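Local coordinates for protein prolyl endopeptidase (Myxococcus xanthus, PDB 2BKL) that probably cleaves oligopeptides on the carboxyl side of proline, and less often alanine, as a serine peptidase of the prolyl oligopeptidase family, at residues G80-R86 with L96-E102; D90-A94 with A654-A658; K161-I165 with H207-P213; P595-V599 with K626-V631. All coordinates share one frame; numbering follows the deposited sequence.

Contact 1: G80-R86 with L96-E102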
loop_
_atom_site.group_PDB
_atom_site.type_symbol
_atom_site.label_atom_id
_atom_site.label_comp_id
_atom_site.label_asym_id
_atom_site.label_seq_id
_atom_site.Cartn_x
_atom_site.Cartn_y
_atom_site.Cartn_z
ATOM N N GLY A 80 4.314 30.603 5.402
ATOM C CA GLY A 80 5.279 30.826 6.465
ATOM C C GLY A 80 5.189 29.863 7.642
ATOM O O GLY A 80 6.031 29.903 8.536
ATOM N N ARG A 81 4.199 28.980 7.618
ATOM C CA ARG A 81 4.013 27.975 8.658
ATOM C C ARG A 81 4.429 26.610 8.158
ATOM O O ARG A 81 4.449 26.338 6.955
ATOM C CB ARG A 81 2.555 27.927 9.067
ATOM C CG ARG A 81 2.103 29.178 9.771
ATOM C CD ARG A 81 0.677 29.166 10.189
ATOM N NE ARG A 81 0.415 30.310 11.040
ATOM C CZ ARG A 81 -0.764 30.590 11.561
ATOM N NH1 ARG A 81 -1.833 29.838 11.336
ATOM N NH2 ARG A 81 -0.878 31.653 12.337
ATOM N N PHE A 82 4.821 25.748 9.074
ATOM C CA PHE A 82 5.245 24.411 8.791
ATOM C C PHE A 82 4.347 23.452 9.527
ATOM O O PHE A 82 4.028 23.682 10.697
ATOM C CB PHE A 82 6.686 24.188 9.276
ATOM C CG PHE A 82 7.719 24.901 8.474
ATOM C CD1 PHE A 82 7.880 26.267 8.594
ATOM C CD2 PHE A 82 8.580 24.196 7.651
ATOM C CE1 PHE A 82 8.864 26.941 7.865
ATOM C CE2 PHE A 82 9.567 24.861 6.935
ATOM C CZ PHE A 82 9.689 26.234 7.038
ATOM N N PHE A 83 3.971 22.373 8.862
ATOM C CA PHE A 83 3.065 21.368 9.396
ATOM C C PHE A 83 3.674 20.004 9.167
ATOM O O PHE A 83 4.130 19.699 8.064
ATOM C CB PHE A 83 1.708 21.413 8.686
ATOM C CG PHE A 83 0.978 22.710 8.857
ATOM C CD1 PHE A 83 1.320 23.830 8.122
ATOM C CD2 PHE A 83 -0.019 22.841 9.800
ATOM C CE1 PHE A 83 0.656 25.038 8.315
ATOM C CE2 PHE A 83 -0.681 24.053 9.971
ATOM C CZ PHE A 83 -0.342 25.116 9.239
ATOM N N TYR A 84 3.693 19.150 10.176
ATOM C CA TYR A 84 4.434 17.902 10.096
ATOM C C TYR A 84 4.011 16.981 11.229
ATOM O O TYR A 84 3.549 17.445 12.284
ATOM C CB TYR A 84 5.970 18.171 10.126
ATOM C CG TYR A 84 6.340 19.059 11.288
ATOM C CD1 TYR A 84 6.298 20.432 11.158
ATOM C CD2 TYR A 84 6.632 18.526 12.540
ATOM C CE1 TYR A 84 6.564 21.257 12.208
ATOM C CE2 TYR A 84 6.907 19.356 13.602
ATOM C CZ TYR A 84 6.859 20.719 13.432
ATOM O OH TYR A 84 7.124 21.585 14.461
ATOM N N VAL A 85 4.125 15.692 10.987
ATOM C CA VAL A 85 3.794 14.685 11.970
ATOM C C VAL A 85 5.045 14.220 12.721
ATOM O O VAL A 85 6.112 14.049 12.122
ATOM C CB VAL A 85 3.090 13.530 11.270
ATOM C CG1 VAL A 85 2.920 12.351 12.178
ATOM C CG2 VAL A 85 1.717 13.997 10.766
ATOM N N ARG A 86 4.914 13.991 14.029
ATOM C CA ARG A 86 5.965 13.384 14.828
ATOM C C ARG A 86 5.474 12.108 15.465
ATOM O O ARG A 86 4.303 11.979 15.794
ATOM C CB ARG A 86 6.394 14.285 15.982
ATOM C CG ARG A 86 7.132 15.573 15.606
ATOM C CD ARG A 86 7.705 16.282 16.824
ATOM N NE ARG A 86 8.412 17.529 16.553
ATOM C CZ ARG A 86 9.683 17.622 16.195
ATOM N NH1 ARG A 86 10.411 16.536 16.005
ATOM N NH2 ARG A 86 10.220 18.820 15.985
ATOM N N LEU A 96 0.122 15.445 14.725
ATOM C CA LEU A 96 0.332 16.545 13.783
ATOM C C LEU A 96 0.646 17.829 14.555
ATOM O O LEU A 96 -0.111 18.219 15.427
ATOM C CB LEU A 96 -0.918 16.749 12.924
ATOM C CG LEU A 96 -0.791 17.856 11.885
ATOM C CD1 LEU A 96 0.300 17.595 10.891
ATOM C CD2 LEU A 96 -2.108 18.066 11.121
ATOM N N TYR A 97 1.801 18.423 14.269
ATOM C CA TYR A 97 2.290 19.669 14.827
ATOM C C TYR A 97 2.331 20.769 13.788
ATOM O O TYR A 97 2.391 20.510 12.581
ATOM C CB TYR A 97 3.738 19.463 15.303
ATOM C CG TYR A 97 3.849 18.673 16.575
ATOM C CD1 TYR A 97 3.844 17.303 16.562
ATOM C CD2 TYR A 97 3.955 19.324 17.802
ATOM C CE1 TYR A 97 3.944 16.582 17.741
ATOM C CE2 TYR A 97 4.043 18.606 18.985
ATOM C CZ TYR A 97 4.045 17.237 18.928
ATOM O OH TYR A 97 4.128 16.522 20.103
ATOM N N TRP A 98 2.380 22.005 14.253
ATOM C CA TRP A 98 2.698 23.137 13.413
ATOM C C TRP A 98 3.602 24.122 14.140
ATOM O O TRP A 98 3.694 24.127 15.375
ATOM C CB TRP A 98 1.433 23.848 12.889
ATOM C CG TRP A 98 0.742 24.697 13.911
ATOM C CD1 TRP A 98 -0.078 24.269 14.906
ATOM C CD2 TRP A 98 0.784 26.120 14.015
ATOM N NE1 TRP A 98 -0.520 25.330 15.651
ATOM C CE2 TRP A 98 -0.026 26.484 15.111
ATOM C CE3 TRP A 98 1.420 27.128 13.296
ATOM C CZ2 TRP A 98 -0.207 27.811 15.499
ATOM C CZ3 TRP A 98 1.233 28.452 13.684
ATOM C CH2 TRP A 98 0.425 28.776 14.767
ATOM N N ARG A 99 4.277 24.954 13.354
ATOM C CA ARG A 99 5.030 26.063 13.886
ATOM C C ARG A 99 5.041 27.218 12.911
ATOM O O ARG A 99 4.894 27.037 11.675
ATOM C CB ARG A 99 6.460 25.658 14.228
ATOM C CG ARG A 99 7.295 25.216 13.057
ATOM C CD ARG A 99 8.771 25.009 13.404
ATOM N NE ARG A 99 8.962 23.829 14.221
ATOM C CZ ARG A 99 10.078 23.529 14.866
ATOM N NH1 ARG A 99 11.126 24.337 14.809
ATOM N NH2 ARG A 99 10.140 22.413 15.589
ATOM N N GLN A 100 5.224 28.408 13.468
ATOM C CA GLN A 100 5.341 29.618 12.689
ATOM C C GLN A 100 6.808 29.870 12.401
ATOM O O GLN A 100 7.590 30.157 13.318
ATOM C CB GLN A 100 4.768 30.785 13.471
ATOM C CG GLN A 100 4.759 32.076 12.656
ATOM C CD GLN A 100 3.577 32.109 11.714
ATOM O OE1 GLN A 100 2.456 31.913 12.146
ATOM N NE2 GLN A 100 3.833 32.327 10.427
ATOM N N GLY A 101 7.191 29.786 11.140
ATOM C CA GLY A 101 8.580 29.937 10.751
ATOM C C GLY A 101 9.422 28.716 11.063
ATOM O O GLY A 101 9.020 27.800 11.791
ATOM N N GLU A 102 10.627 28.722 10.523
ATOM C CA GLU A 102 11.494 27.557 10.551
ATOM C C GLU A 102 11.886 27.167 11.979
ATOM O O GLU A 102 12.044 25.978 12.270
ATOM C CB GLU A 102 12.738 27.818 9.701
ATOM C CG GLU A 102 13.394 26.569 9.153
ATOM C CD GLU A 102 14.764 26.864 8.572
ATOM O OE1 GLU A 102 15.775 26.672 9.293
ATOM O OE2 GLU A 102 14.823 27.309 7.400
HETATM O O HOH W 1 6.616 32.839 9.458
#

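Contact 2: D90-A94 with A654-A658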
loop_
_atom_site.group_PDB
_atom_site.type_symbol
_atom_site.label_atom_id
_atom_site.label_comp_id
_atom_site.label_asym_id
_atom_site.label_seq_id
_atom_site.Cartn_x
_atom_site.Cartn_y
_atom_site.Cartn_z
ATOM N N ASP A 90 6.656 7.744 23.836
ATOM C CA ASP A 90 5.639 7.499 24.856
ATOM C C ASP A 90 4.214 7.714 24.370
ATOM O O ASP A 90 3.300 7.963 25.157
ATOM C CB ASP A 90 5.922 8.333 26.114
ATOM C CG ASP A 90 5.872 9.836 25.873
ATOM O OD1 ASP A 90 5.805 10.323 24.716
ATOM O OD2 ASP A 90 5.923 10.636 26.828
ATOM N N LYS A 91 4.024 7.573 23.059
ATOM C CA LYS A 91 2.711 7.724 22.447
ATOM C C LYS A 91 2.399 6.556 21.496
ATOM O O LYS A 91 3.274 6.028 20.798
ATOM C CB LYS A 91 2.625 9.045 21.666
ATOM C CG LYS A 91 2.905 10.312 22.469
ATOM C CD LYS A 91 1.813 10.618 23.466
ATOM C CE LYS A 91 1.957 12.065 23.980
ATOM N NZ LYS A 91 1.108 12.341 25.150
ATOM N N GLU A 92 1.123 6.215 21.426
ATOM C CA GLU A 92 0.658 5.084 20.611
ATOM C C GLU A 92 0.408 5.421 19.143
ATOM O O GLU A 92 0.442 4.509 18.311
ATOM C CB GLU A 92 -0.595 4.471 21.230
ATOM C CG GLU A 92 -0.314 3.779 22.567
ATOM C CD GLU A 92 0.624 2.624 22.418
ATOM O OE1 GLU A 92 0.352 1.824 21.546
ATOM O OE2 GLU A 92 1.609 2.526 23.164
ATOM N N LYS A 93 0.160 6.699 18.845
ATOM C CA LYS A 93 -0.106 7.211 17.509
ATOM C C LYS A 93 0.715 8.470 17.277
ATOM O O LYS A 93 1.001 9.205 18.229
ATOM C CB LYS A 93 -1.594 7.564 17.374
ATOM C CG LYS A 93 -2.542 6.387 17.480
ATOM C CD LYS A 93 -3.988 6.875 17.315
ATOM C CE LYS A 93 -5.024 5.858 17.616
ATOM N NZ LYS A 93 -4.978 4.738 16.652
ATOM N N ALA A 94 1.038 8.731 16.015
ATOM C CA ALA A 94 1.688 9.965 15.615
ATOM C C ALA A 94 0.779 11.168 15.768
ATOM O O ALA A 94 -0.434 11.040 15.738
ATOM C CB ALA A 94 2.141 9.861 14.190
ATOM N N ALA A 654 -4.217 -1.735 13.539
ATOM C CA ALA A 654 -4.943 -0.998 14.568
ATOM C C ALA A 654 -4.368 0.392 14.805
ATOM O O ALA A 654 -4.954 1.170 15.546
ATOM C CB ALA A 654 -4.954 -1.781 15.889
ATOM N N ASP A 655 -3.219 0.705 14.203
ATOM C CA ASP A 655 -2.578 2.015 14.416
ATOM C C ASP A 655 -2.315 2.299 15.889
ATOM O O ASP A 655 -2.630 3.376 16.399
ATOM C CB ASP A 655 -3.434 3.141 13.824
ATOM C CG ASP A 655 -2.755 4.496 13.867
ATOM O OD1 ASP A 655 -1.505 4.606 13.814
ATOM O OD2 ASP A 655 -3.457 5.517 13.910
ATOM N N GLN A 656 -1.717 1.321 16.557
ATOM C CA GLN A 656 -1.375 1.382 17.974
ATOM C C GLN A 656 -0.050 0.664 18.100
ATOM O O GLN A 656 0.008 -0.553 17.851
ATOM C CB GLN A 656 -2.412 0.643 18.835
ATOM C CG GLN A 656 -3.719 1.373 19.069
ATOM C CD GLN A 656 -3.556 2.533 20.036
ATOM O OE1 GLN A 656 -3.411 3.657 19.605
ATOM N NE2 GLN A 656 -3.582 2.260 21.345
ATOM N N VAL A 657 0.999 1.355 18.538
ATOM C CA VAL A 657 2.312 0.743 18.625
ATOM C C VAL A 657 2.295 -0.494 19.504
ATOM O O VAL A 657 2.906 -1.524 19.162
ATOM C CB VAL A 657 3.387 1.722 19.130
ATOM C CG1 VAL A 657 4.742 1.009 19.261
ATOM C CG2 VAL A 657 3.539 2.871 18.166
ATOM N N ALA A 658 1.636 -0.415 20.651
ATOM C CA ALA A 658 1.568 -1.597 21.523
ATOM C C ALA A 658 1.010 -2.832 20.834
ATOM O O ALA A 658 1.458 -3.963 21.115
ATOM C CB ALA A 658 0.743 -1.289 22.788
HETATM O O HOH W 2 0.492 3.902 15.676
HETATM O O HOH W 3 -0.191 7.009 13.873
#

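Contact 3: K161-I165 with H207-P213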
loop_
_atom_site.group_PDB
_atom_site.type_symbol
_atom_site.label_atom_id
_atom_site.label_comp_id
_atom_site.label_asym_id
_atom_site.label_seq_id
_atom_site.Cartn_x
_atom_site.Cartn_y
_atom_site.Cartn_z
ATOM N N LYS A 161 -17.865 22.840 13.619
ATOM C CA LYS A 161 -19.059 22.033 13.808
ATOM C C LYS A 161 -19.880 21.938 12.529
ATOM O O LYS A 161 -20.719 21.054 12.404
ATOM C CB LYS A 161 -19.901 22.601 14.952
ATOM C CG LYS A 161 -19.388 22.186 16.326
ATOM C CD LYS A 161 -18.239 23.055 16.811
ATOM C CE LYS A 161 -17.598 22.507 18.093
ATOM N NZ LYS A 161 -16.158 22.072 17.909
ATOM N N VAL A 162 -19.661 22.849 11.589
ATOM C CA VAL A 162 -20.381 22.857 10.327
ATOM C C VAL A 162 -19.678 22.028 9.241
ATOM O O VAL A 162 -20.333 21.328 8.472
ATOM C CB VAL A 162 -20.583 24.298 9.846
ATOM C CG1 VAL A 162 -21.318 24.329 8.511
ATOM C CG2 VAL A 162 -21.345 25.067 10.905
ATOM N N ASP A 163 -18.347 22.097 9.186
ATOM C CA ASP A 163 -17.585 21.489 8.108
ATOM C C ASP A 163 -17.253 20.051 8.493
ATOM O O ASP A 163 -16.126 19.706 8.863
ATOM C CB ASP A 163 -16.311 22.294 7.837
ATOM C CG ASP A 163 -16.601 23.759 7.598
ATOM O OD1 ASP A 163 -17.326 24.058 6.631
ATOM O OD2 ASP A 163 -16.157 24.654 8.342
ATOM N N VAL A 164 -18.266 19.211 8.406
ATOM C CA VAL A 164 -18.152 17.815 8.787
ATOM C C VAL A 164 -18.813 17.037 7.669
ATOM O O VAL A 164 -19.999 17.238 7.388
ATOM C CB VAL A 164 -18.858 17.505 10.111
ATOM C CG1 VAL A 164 -18.767 16.005 10.423
ATOM C CG2 VAL A 164 -18.303 18.360 11.250
ATOM N N ILE A 165 -18.054 16.175 7.003
ATOM C CA ILE A 165 -18.545 15.508 5.824
ATOM C C ILE A 165 -18.333 14.001 5.905
ATOM O O ILE A 165 -17.190 13.503 5.834
ATOM C CB ILE A 165 -17.872 16.070 4.553
ATOM C CG1 ILE A 165 -17.836 17.605 4.510
ATOM C CG2 ILE A 165 -18.579 15.546 3.336
ATOM C CD1 ILE A 165 -17.053 18.169 3.349
ATOM N N HIS A 207 -16.672 21.910 -1.343
ATOM C CA HIS A 207 -17.195 22.333 -0.054
ATOM C C HIS A 207 -16.698 23.749 0.237
ATOM O O HIS A 207 -15.487 23.997 0.286
ATOM C CB HIS A 207 -16.763 21.417 1.078
ATOM C CG HIS A 207 -17.282 21.880 2.394
ATOM N ND1 HIS A 207 -18.625 22.065 2.605
ATOM C CD2 HIS A 207 -16.658 22.296 3.517
ATOM C CE1 HIS A 207 -18.812 22.538 3.824
ATOM N NE2 HIS A 207 -17.642 22.682 4.405
ATOM N N THR A 208 -17.627 24.677 0.402
ATOM C CA THR A 208 -17.295 26.026 0.855
ATOM C C THR A 208 -17.279 26.042 2.384
ATOM O O THR A 208 -18.264 25.632 3.020
ATOM C CB THR A 208 -18.331 27.016 0.320
ATOM O OG1 THR A 208 -18.269 27.095 -1.124
ATOM C CG2 THR A 208 -18.037 28.454 0.837
ATOM N N LEU A 209 -16.184 26.459 2.998
ATOM C CA LEU A 209 -16.084 26.460 4.452
ATOM C C LEU A 209 -17.184 27.309 5.046
ATOM O O LEU A 209 -17.466 28.413 4.551
ATOM C CB LEU A 209 -14.755 27.047 4.937
ATOM C CG LEU A 209 -13.463 26.270 4.779
ATOM C CD1 LEU A 209 -12.344 26.914 5.631
ATOM C CD2 LEU A 209 -13.625 24.815 5.151
ATOM N N GLY A 210 -17.780 26.805 6.116
ATOM C CA GLY A 210 -18.785 27.534 6.854
ATOM C C GLY A 210 -20.194 27.330 6.357
ATOM O O GLY A 210 -21.113 27.880 6.938
ATOM N N THR A 211 -20.372 26.500 5.330
ATOM C CA THR A 211 -21.700 26.226 4.809
ATOM C C THR A 211 -22.025 24.784 5.042
ATOM O O THR A 211 -21.125 23.963 5.231
ATOM C CB THR A 211 -21.784 26.522 3.302
ATOM O OG1 THR A 211 -20.946 25.606 2.582
ATOM C CG2 THR A 211 -21.231 27.898 2.991
ATOM N N GLU A 212 -23.318 24.469 5.004
ATOM C CA GLU A 212 -23.774 23.083 5.152
ATOM C C GLU A 212 -23.305 22.222 3.991
ATOM O O GLU A 212 -23.480 22.610 2.851
ATOM C CB GLU A 212 -25.311 23.033 5.203
ATOM C CG GLU A 212 -25.896 23.797 6.372
ATOM C CD GLU A 212 -26.319 25.227 6.015
ATOM O OE1 GLU A 212 -25.727 25.853 5.087
ATOM O OE2 GLU A 212 -27.259 25.739 6.669
ATOM N N PRO A 213 -22.701 21.052 4.245
ATOM C CA PRO A 213 -22.261 20.180 3.143
ATOM C C PRO A 213 -23.372 19.696 2.170
ATOM O O PRO A 213 -23.041 19.355 1.038
ATOM C CB PRO A 213 -21.594 19.004 3.873
ATOM C CG PRO A 213 -21.145 19.617 5.142
ATOM C CD PRO A 213 -22.244 20.552 5.554
#

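Contact 4: P595-V599 with K626-V631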
loop_
_atom_site.group_PDB
_atom_site.type_symbol
_atom_site.label_atom_id
_atom_site.label_comp_id
_atom_site.label_asym_id
_atom_site.label_seq_id
_atom_site.Cartn_x
_atom_site.Cartn_y
_atom_site.Cartn_z
ATOM N N PRO A 595 -6.713 -19.954 -4.321
ATOM C CA PRO A 595 -6.159 -20.857 -3.303
ATOM C C PRO A 595 -7.204 -21.675 -2.548
ATOM O O PRO A 595 -6.972 -22.838 -2.228
ATOM C CB PRO A 595 -5.384 -19.896 -2.382
ATOM C CG PRO A 595 -4.937 -18.848 -3.338
ATOM C CD PRO A 595 -6.104 -18.608 -4.252
ATOM N N TYR A 596 -8.339 -21.066 -2.238
ATOM C CA TYR A 596 -9.404 -21.732 -1.496
ATOM C C TYR A 596 -9.894 -22.984 -2.204
ATOM O O TYR A 596 -10.336 -23.913 -1.543
ATOM C CB TYR A 596 -10.551 -20.765 -1.284
ATOM C CG TYR A 596 -11.801 -21.371 -0.699
ATOM C CD1 TYR A 596 -11.815 -21.912 0.571
ATOM C CD2 TYR A 596 -12.969 -21.392 -1.424
ATOM C CE1 TYR A 596 -12.965 -22.453 1.115
ATOM C CE2 TYR A 596 -14.138 -21.952 -0.890
ATOM C CZ TYR A 596 -14.115 -22.455 0.378
ATOM O OH TYR A 596 -15.321 -22.927 0.851
ATOM N N HIS A 597 -9.787 -23.009 -3.538
ATOM C CA HIS A 597 -10.236 -24.140 -4.353
ATOM C C HIS A 597 -9.137 -25.134 -4.683
ATOM O O HIS A 597 -9.358 -26.066 -5.469
ATOM C CB HIS A 597 -10.890 -23.628 -5.640
ATOM C CG HIS A 597 -12.068 -22.772 -5.374
ATOM N ND1 HIS A 597 -11.991 -21.392 -5.324
ATOM C CD2 HIS A 597 -13.360 -23.094 -5.122
ATOM C CE1 HIS A 597 -13.181 -20.905 -5.026
ATOM N NE2 HIS A 597 -14.038 -21.915 -4.913
ATOM N N HIS A 598 -7.970 -24.968 -4.063
ATOM C CA HIS A 598 -6.830 -25.829 -4.349
ATOM C C HIS A 598 -6.143 -26.388 -3.124
ATOM O O HIS A 598 -4.951 -26.750 -3.161
ATOM C CB HIS A 598 -5.859 -25.096 -5.268
ATOM C CG HIS A 598 -6.390 -24.949 -6.660
ATOM N ND1 HIS A 598 -6.264 -25.933 -7.624
ATOM C CD2 HIS A 598 -7.124 -23.959 -7.228
ATOM C CE1 HIS A 598 -6.872 -25.534 -8.729
ATOM N NE2 HIS A 598 -7.412 -24.349 -8.511
ATOM N N VAL A 599 -6.899 -26.502 -2.037
ATOM C CA VAL A 599 -6.400 -27.194 -0.830
ATOM C C VAL A 599 -6.622 -28.701 -1.046
ATOM O O VAL A 599 -7.648 -29.241 -0.663
ATOM C CB VAL A 599 -7.044 -26.670 0.453
ATOM C CG1 VAL A 599 -6.470 -27.346 1.678
ATOM C CG2 VAL A 599 -6.892 -25.149 0.549
ATOM N N LYS A 626 -12.567 -18.931 5.513
ATOM C CA LYS A 626 -12.796 -20.108 4.675
ATOM C C LYS A 626 -11.491 -20.887 4.422
ATOM O O LYS A 626 -11.491 -22.131 4.425
ATOM C CB LYS A 626 -13.458 -19.738 3.365
ATOM C CG LYS A 626 -14.874 -19.163 3.507
ATOM C CD LYS A 626 -15.746 -19.409 2.292
ATOM C CE LYS A 626 -15.193 -18.830 1.024
ATOM N NZ LYS A 626 -16.170 -18.954 -0.120
ATOM N N PHE A 627 -10.394 -20.169 4.170
ATOM C CA PHE A 627 -9.141 -20.836 3.870
ATOM C C PHE A 627 -8.614 -21.561 5.089
ATOM O O PHE A 627 -8.171 -22.695 4.959
ATOM C CB PHE A 627 -8.122 -19.837 3.319
ATOM C CG PHE A 627 -6.871 -20.465 2.770
ATOM C CD1 PHE A 627 -6.889 -21.085 1.534
ATOM C CD2 PHE A 627 -5.671 -20.442 3.494
ATOM C CE1 PHE A 627 -5.733 -21.602 0.985
ATOM C CE2 PHE A 627 -4.515 -20.996 2.965
ATOM C CZ PHE A 627 -4.550 -21.589 1.733
ATOM N N VAL A 628 -8.644 -20.933 6.266
ATOM C CA VAL A 628 -8.142 -21.608 7.482
ATOM C C VAL A 628 -8.957 -22.858 7.772
ATOM O O VAL A 628 -8.406 -23.901 8.145
ATOM C CB VAL A 628 -8.027 -20.687 8.710
ATOM C CG1 VAL A 628 -9.299 -20.544 9.459
ATOM C CG2 VAL A 628 -6.935 -21.229 9.660
ATOM N N ALA A 629 -10.272 -22.791 7.572
ATOM C CA ALA A 629 -11.109 -23.962 7.741
ATOM C C ALA A 629 -10.717 -25.090 6.805
ATOM O O ALA A 629 -10.589 -26.237 7.220
ATOM C CB ALA A 629 -12.554 -23.607 7.522
ATOM N N ALA A 630 -10.432 -24.751 5.555
ATOM C CA ALA A 630 -10.032 -25.747 4.558
ATOM C C ALA A 630 -8.687 -26.405 4.926
ATOM O O ALA A 630 -8.514 -27.605 4.799
ATOM C CB ALA A 630 -9.974 -25.105 3.187
ATOM N N VAL A 631 -7.743 -25.610 5.406
ATOM C CA VAL A 631 -6.429 -26.131 5.765
ATOM C C VAL A 631 -6.491 -26.985 7.052
ATOM O O VAL A 631 -5.900 -28.073 7.121
ATOM C CB VAL A 631 -5.404 -24.988 5.867
ATOM C CG1 VAL A 631 -4.090 -25.482 6.409
ATOM C CG2 VAL A 631 -5.211 -24.342 4.506
#

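Contact 1: G80-R86 with L96-E102
One face of the Arg81 guanidinium lies against Trp98, whose CZ3 is 3.3 Å from NE, with the two planes 46° apart; at its edge Gln100 OE1 accepts a hydrogen bond from NE (2.8 Å), near the guanidinium plane. The outer nitrogens of Arg81 turn to Asp155 and the carbonyl of Gly132. On the other side of the sheet the Tyr97 ring carries the Arg86 chain across one face, CD standing 4.2 Å from the ring centroid in a CH-pi contact. The Arg99 guanidinium offers its edge to Tyr84, NE donating to OH over 2.9 Å and almost within the guanidinium plane; the bend at chi3 (71°) carries NE there. Strands 81-86 and 96-100 form an antiparallel hairpin in a four-stranded sheet of the beta-propeller. Phe82 with Arg99 and Tyr84 with Tyr97 are the hydrogen-bonded pairs, the tightest link being Tyr97 N to Tyr84 O at 2.8 Å. Phe83 alternates to the Trp98 side, CD2 meeting Trp98 CB at 3.6 Å, and packs on Trp126 of strand 121-128. Arg86 and Arg99 bring their NH2 atoms within 3.6 Å because both form salt bridges with Glu106, which also bonds Tyr84 OH.

Contact 2: D90-A94 with A654-A658
Asp655 meets Lys93 twice, through its backbone carbonyl and through its carboxylate. Lys93 NZ donates to Asp655 O at 2.7 Å, from above the carbonyl plane, and forms a longer salt bridge with Asp655 OD2 at 3.2 Å, again reaching the carboxylate from above its plane. The lysine is extended as far as CE and then turns at chi4 (-65°), which swings NZ back onto the aspartate. Ser122 and the carbonyl of Gly119 also bond this ammonium group, and Ser122 bonds OD2 as well. With an alanine in place of Lys93, the Asp655 carboxylate would probably lose its cationic mate and Asp655 O this donor. The other carboxylate oxygen, OD1, accepts hydrogen bonds from two waters, one of which also donates to Glu92 O while the other accepts from Ala94 N. Gln656 follows, packed with its side chain across that of Glu92 at about a right angle, and occupies the N-cap position of helix 657-674. Here a loop between two strands of the beta-propeller meets the start of the C-terminal helix of the alpha/beta-hydrolase domain, making this an interdomain contact. Val657 N donates to Glu92 O at 3.2 Å, in the carbonyl plane, while its CG2 branch rests 3.5 Å from the same Glu92 O. At Ala658 the backbone N donates to the syn lone pair of Glu92 OE1, a short and nearly straight bond (2.7 Å, 173°), where a negative charge would probably interact favourably with the helix N-terminus; the second oxygen, OE2, bonds Tyr68 OH.

Contact 3: K161-I165 with H207-P213
Asp163 and His207 cross at about a right angle, the carboxylate and imidazole planes 71° apart, and are joined by a short hydrogen bond in which His207 NE2 donates to Asp163 OD1 at 2.6 Å. The acceptor lies close to the ring plane, whereas the donor reaches OD1 on its anti side, somewhat out of the carboxylate plane. The syn lone pair of that oxygen is used by Gly210 N, 2.8 Å away, so two donors grip OD1 from different directions. Gly210 sits in the type II turn from Thr208 to Thr211, at backbone angles that would jam a side chain against the preceding carbonyl. The turn is closed by Thr211 N and OG1, which both bond Thr208 O. The His207 ring, carried across to the loop by a trans chi1 (179°), presents one face to Ile165, whose CD1 lies 4.2 Å from the ring centroid in a CH-pi contact. Ile165 also crosses Pro213 obliquely, CG1 to CG 3.9 Å. One residue before Asp163, Val162 directs its CG1 branch at Thr211 O, 3.3 Å away. Asp216 bonds His207 ND1 and Ser160 bonds Asp163 OD2, so each group has a second partner. The contact ties the loop following strand 148-153 to the end of strand 203-208 in the beta-propeller, with Ile165 packed on Phe182, Tyr184 and Trp186 of the adjoining strand 181-186 and Leu209 on Val151.

Contact 4: P595-V599 with K626-V631
Within the alpha/beta-hydrolase domain, the 3-10 turn around Tyr596 and the loop after it pack against helix 622-632. Lys626 lies across the Tyr596 ring at about a right angle, its CE over one face at 4.0 Å from the centroid, 20° off the ring normal, while its CB touches Tyr596 CE1 at 3.6 Å. A bend at chi3 (-59°) lays the end of the lysine over the ring. At the next helix residue, the edge of the Phe627 ring meets Pro595 O and Tyr596 CA, CE1 lying 3.7 Å from Pro595 O; separately, Phe627 CE1 touches Val599 CG2 at 3.8 Å. Val599 straddles the next part of the helix, CG2 toward Ala630 CB (4.1 Å) and CG1 toward the Ala630 carbonyl. Replacing Tyr596 by an alanine would probably open a gap beside the Lys626 methylenes and deprive Asp22 and Tyr24 N of their phenol partner. No hydrogen bond links the two segments, so their union rests on apolar and CH-pi contact, while the polar ends are satisfied elsewhere: Lys626 NZ forms salt bridges with Glu28, Asp561 and Asp22, and Tyr596 OH bonds Asp22 and Tyr24 N. Three carboxylates around one ammonium group would be expected to keep that lysine charged.

Contacts 1 and 3 both lie in the beta-propeller, their centres about 25 Å apart, whereas contact 4 belongs to the alpha/beta-hydrolase domain, its centre about 49 Å from that of contact 1 and 47 Å from that of contact 3. Contact 2 joins the two domains, and the loop it closes along the chain encloses contacts 3 and 4. It also touches contact 1 directly: residues 90-94 belong to the connection of that hairpin, and Ala94 CB packs on Val85 CG1 at 3.3 Å. The bound benzyloxycarbonyl-Ala-Pro is met by residues of both domains, including Ser533 and His651. His651 lies just before the 654-658 segment, while the Pro595 side chain is about 13 Å from the ligand.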